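Local coordinates for periplasmic binding protein/LacI transcriptional regulator (Burkholderia multivorans, PDB 4YLE) that probably binds a simple sugar in the periplasm and delivers it to an ABC transporter for import, at residues G71-D74 and E75-A79; G143-N146 and R147-A150. One frame throughout, in Å; residues are numbered along the deposited sequence.

Contact 1 (G71-D74 and E75-A79); sequences GIKD and ETDTA
Between Asp74 and Asp77 the backbone makes a type I beta turn, the bend by which strand 66-72 passes into helix 78-90 in the alpha/beta lobe of this periplasmic binding protein. Inside the turn the Asp74 carboxylate reaches forward along the chain: OD1 of Asp74 accepts the backbone N of Thr76 at 3.0 Å, on its anti side and only 16° out of the carboxylate plane. With chi1 of 59°, Asp74 CG sits between its own backbone N and carbonyl carbon, which swings the carboxylate to that N-H. A water also donates to Asp74 OD1 and lies 2.8 Å from Thr76 OG1.

The other oxygen, Asp74 OD2, takes a salt bridge from Lys73 NZ at 2.8 Å, the ammonium standing above the carboxylate plane. Bent at its last torsion (chi4 41°), Lys73 lies across Asp77, and Lys73 NZ makes a second salt bridge, with a weak hydrogen bond of 3.2 Å, to Asp77 OD2. One ammonium thus bridges two carboxylates and probably eases their mutual repulsion. Asp77 is the N-cap of helix 78-90, its OD1 accepting from Asn80 N. The turn also places buried Glu75 about 4 Å from the bound unknown ligand, with Glu75 OE2 bonded to Asn44 ND2 and Glu75 N to Glu206 OE2. Buried Ile72, which also touches Ile84, rests CD1 3.5 Å from Asp77 O. A second water accepts from Lys73 N and donates to Asp77 OD2 at 2.7 Å.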
loop_
_atom_site.group_PDB
_atom_site.type_symbol
_atom_site.label_atom_id
_atom_site.label_comp_id
_atom_site.label_asym_id
_atom_site.label_seq_id
_atom_site.Cartn_x
_atom_site.Cartn_y
_atom_site.Cartn_z
ATOM N N GLY A 71 9.494 -5.859 -9.371
ATOM C CA GLY A 71 9.114 -5.851 -7.969
ATOM C C GLY A 71 10.259 -6.443 -7.185
ATOM O O GLY A 71 11.298 -6.797 -7.766
ATOM N N ILE A 72 10.069 -6.546 -5.874
ATOM C CA ILE A 72 11.086 -7.050 -4.979
ATOM C C ILE A 72 10.565 -8.315 -4.294
ATOM O O ILE A 72 9.367 -8.634 -4.374
ATOM C CB ILE A 72 11.506 -5.985 -3.960
ATOM C CG1 ILE A 72 10.288 -5.359 -3.272
ATOM C CG2 ILE A 72 12.306 -4.903 -4.674
ATOM C CD1 ILE A 72 10.623 -4.324 -2.236
ATOM N N LYS A 73 11.461 -9.013 -3.613
ATOM C CA LYS A 73 11.197 -10.375 -3.170
ATOM C C LYS A 73 10.369 -10.440 -1.909
ATOM O O LYS A 73 9.859 -11.508 -1.581
ATOM C CB LYS A 73 12.503 -11.119 -2.938
ATOM C CG LYS A 73 13.266 -10.607 -1.729
ATOM C CD LYS A 73 14.537 -11.433 -1.475
ATOM C CE LYS A 73 15.531 -10.675 -0.606
ATOM N NZ LYS A 73 14.901 -9.918 0.529
ATOM N N ASP A 74 10.304 -9.318 -1.187
ATOM C CA ASP A 74 9.437 -9.176 -0.015
ATOM C C ASP A 74 9.164 -7.684 0.244
ATOM O O ASP A 74 9.637 -6.819 -0.482
ATOM C CB ASP A 74 10.044 -9.873 1.222
ATOM C CG ASP A 74 11.405 -9.335 1.594
ATOM O OD1 ASP A 74 11.514 -8.107 1.755
ATOM O OD2 ASP A 74 12.359 -10.142 1.732
ATOM N N GLU A 75 8.370 -7.380 1.262
ATOM C CA GLU A 75 7.887 -6.017 1.442
ATOM C C GLU A 75 8.916 -5.086 2.068
ATOM O O GLU A 75 8.703 -3.879 2.131
ATOM C CB GLU A 75 6.622 -6.031 2.305
ATOM C CG GLU A 75 5.474 -6.814 1.674
ATOM C CD GLU A 75 4.697 -6.016 0.658
ATOM O OE1 GLU A 75 5.204 -4.967 0.198
ATOM O OE2 GLU A 75 3.574 -6.442 0.319
ATOM N N THR A 76 10.028 -5.636 2.523
ATOM C CA THR A 76 11.003 -4.836 3.256
ATOM C C THR A 76 12.335 -4.767 2.541
ATOM O O THR A 76 13.312 -4.311 3.119
ATOM C CB THR A 76 11.232 -5.395 4.665
ATOM O OG1 THR A 76 11.543 -6.795 4.582
ATOM C CG2 THR A 76 10.004 -5.193 5.500
ATOM N N ASP A 77 12.392 -5.221 1.289
ATOM C CA ASP A 77 13.676 -5.244 0.588
ATOM C C ASP A 77 13.909 -3.917 -0.107
ATOM O O ASP A 77 14.012 -3.844 -1.340
ATOM C CB ASP A 77 13.779 -6.383 -0.434
ATOM C CG ASP A 77 15.228 -6.664 -0.829
ATOM O OD1 ASP A 77 16.110 -5.914 -0.368
ATOM O OD2 ASP A 77 15.503 -7.612 -1.596
ATOM N N THR A 78 14.004 -2.875 0.708
ATOM C CA THR A 78 14.345 -1.532 0.244
ATOM C C THR A 78 15.625 -1.528 -0.591
ATOM O O THR A 78 15.681 -0.894 -1.655
ATOM C CB THR A 78 14.502 -0.575 1.447
ATOM O OG1 THR A 78 13.269 -0.538 2.179
ATOM C CG2 THR A 78 14.846 0.826 0.999
ATOM N N ALA A 79 16.661 -2.220 -0.110
ATOM C CA ALA A 79 17.962 -2.209 -0.804
ATOM C C ALA A 79 17.823 -2.604 -2.289
ATOM O O ALA A 79 18.336 -1.921 -3.200
ATOM C CB ALA A 79 18.956 -3.147 -0.092
HETATM O O HOH W 1 14.235 -8.079 -3.918
HETATM O O HOH W 2 13.686 -7.712 3.025
#

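Contact 2 (G143-N146 and R147-A150); sequences GPDN and RKGA
Asp145 OD1 receives two backbone N-H groups of the first turn of helix 146-160, those of Arg147 and Lys148, as a classical N-cap. The bond from Lys148 N is 3.0 Å long and nearly straight, 173° at the hydrogen, although it comes down on OD1 from well above the carboxylate plane. That from Arg147 N is bent and weak. Chi1 of 179° holds Asp145 CG beside its own carbonyl carbon, which turns the carboxylate under these amides. The main chain then settles into helical bonding: Gly149 N donates to Asp145 O, and Ala150 N to Asn146 O at 3.0 Å.

Lys148 runs extended across Asp145 at about a right angle, its CD 3.5 Å from Asp145 OD2. The charged ends stop short of a salt bridge, with Lys148 NZ 4.2 Å from Asp145 OD2, and a water spans them, donating to OD2 and accepting from NZ.

Farther out, Arg147 makes a salt bridge with Asp188, and Asn146, about 5 Å from the bound ligand, accepts through OD1 from Arg182 NE. In this periplasmic-binding-protein fold the cap sits where strand 141-144 passes into helix 146-160, which Arg147 and Asn146 tie by polar contacts to helix 177-193. The Asp145 negative charge, set at the positive end of the helix dipole, is probably stabilised there by both the amides and the nearby ammonium.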
loop_
_atom_site.group_PDB
_atom_site.type_symbol
_atom_site.label_atom_id
_atom_site.label_comp_id
_atom_site.label_asym_id
_atom_site.label_seq_id
_atom_site.Cartn_x
_atom_site.Cartn_y
_atom_site.Cartn_z
ATOM N N GLY A 143 -2.284 8.375 -5.707
ATOM C CA GLY A 143 -2.688 7.336 -4.797
ATOM C C GLY A 143 -3.782 7.827 -3.878
ATOM O O GLY A 143 -4.280 8.969 -4.001
ATOM N N PRO A 144 -4.161 6.959 -2.940
ATOM C CA PRO A 144 -5.284 7.207 -2.042
ATOM C C PRO A 144 -4.947 7.969 -0.782
ATOM O O PRO A 144 -3.804 8.051 -0.333
ATOM C CB PRO A 144 -5.726 5.805 -1.682
ATOM C CG PRO A 144 -4.456 5.034 -1.655
ATOM C CD PRO A 144 -3.704 5.565 -2.852
ATOM N N ASP A 145 -6.011 8.473 -0.176
ATOM C CA ASP A 145 -5.937 9.026 1.158
ATOM C C ASP A 145 -6.157 7.842 2.099
ATOM O O ASP A 145 -7.296 7.377 2.281
ATOM C CB ASP A 145 -6.987 10.116 1.365
ATOM C CG ASP A 145 -6.956 10.706 2.759
ATOM O OD1 ASP A 145 -6.655 9.957 3.712
ATOM O OD2 ASP A 145 -7.253 11.927 2.930
ATOM N N ASN A 146 -5.072 7.308 2.644
ATOM C CA ASN A 146 -5.167 6.092 3.423
ATOM C C ASN A 146 -5.795 6.314 4.802
ATOM O O ASN A 146 -6.167 5.359 5.453
ATOM C CB ASN A 146 -3.787 5.443 3.579
ATOM C CG ASN A 146 -3.377 4.680 2.335
ATOM O OD1 ASN A 146 -3.973 3.650 2.021
ATOM N ND2 ASN A 146 -2.402 5.193 1.601
ATOM N N ARG A 147 -5.863 7.559 5.259
ATOM C CA ARG A 147 -6.473 7.822 6.569
ATOM C C ARG A 147 -7.985 7.717 6.403
ATOM O O ARG A 147 -8.653 7.017 7.149
ATOM C CB ARG A 147 -6.041 9.181 7.105
ATOM C CG ARG A 147 -6.466 9.471 8.541
ATOM C CD ARG A 147 -5.857 10.753 9.107
ATOM N NE ARG A 147 -6.096 10.808 10.550
ATOM C CZ ARG A 147 -5.391 11.514 11.424
ATOM N NH1 ARG A 147 -4.383 12.285 11.035
ATOM N NH2 ARG A 147 -5.718 11.452 12.711
ATOM N N LYS A 148 -8.514 8.366 5.367
ATOM C CA LYS A 148 -9.937 8.207 5.053
ATOM C C LYS A 148 -10.295 6.769 4.712
ATOM O O LYS A 148 -11.367 6.302 5.082
ATOM C CB LYS A 148 -10.334 9.109 3.880
ATOM C CG LYS A 148 -10.306 10.591 4.180
ATOM C CD LYS A 148 -10.666 11.388 2.943
ATOM C CE LYS A 148 -10.657 12.909 3.223
ATOM N NZ LYS A 148 -10.977 13.736 2.017
ATOM N N GLY A 149 -9.413 6.072 3.973
ATOM C CA GLY A 149 -9.653 4.695 3.604
ATOM C C GLY A 149 -9.771 3.799 4.829
ATOM O O GLY A 149 -10.775 3.106 4.987
ATOM N N ALA A 150 -8.769 3.845 5.703
ATOM C CA ALA A 150 -8.774 3.055 6.931
ATOM C C ALA A 150 -9.956 3.444 7.815
ATOM O O ALA A 150 -10.520 2.602 8.471
ATOM C CB ALA A 150 -7.452 3.225 7.681
HETATM O O HOH W 3 -8.651 13.446 0.854
#

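Both contacts are strand-to-helix junctions on one mixed sheet: strand 66-72 at its edge leads into contact 1, while strand 141-144, well inside, leads into contact 2. An aspartate N-cap begins the helix in each, though contact 1 inserts a beta turn first. They lie on opposite sides of the chain's centre, with centres 23 Å apart and nearest atoms about 13 Å apart, and do not touch. Each places a side chain near the bound unknown ligand: Glu75, hydrogen-bonded to Asn44, comes within about 4 Å of it, and Asn146, hydrogen-bonded to Arg182, within about 5 Å. The two junctions thus border the ligand site from separate parts of the chain.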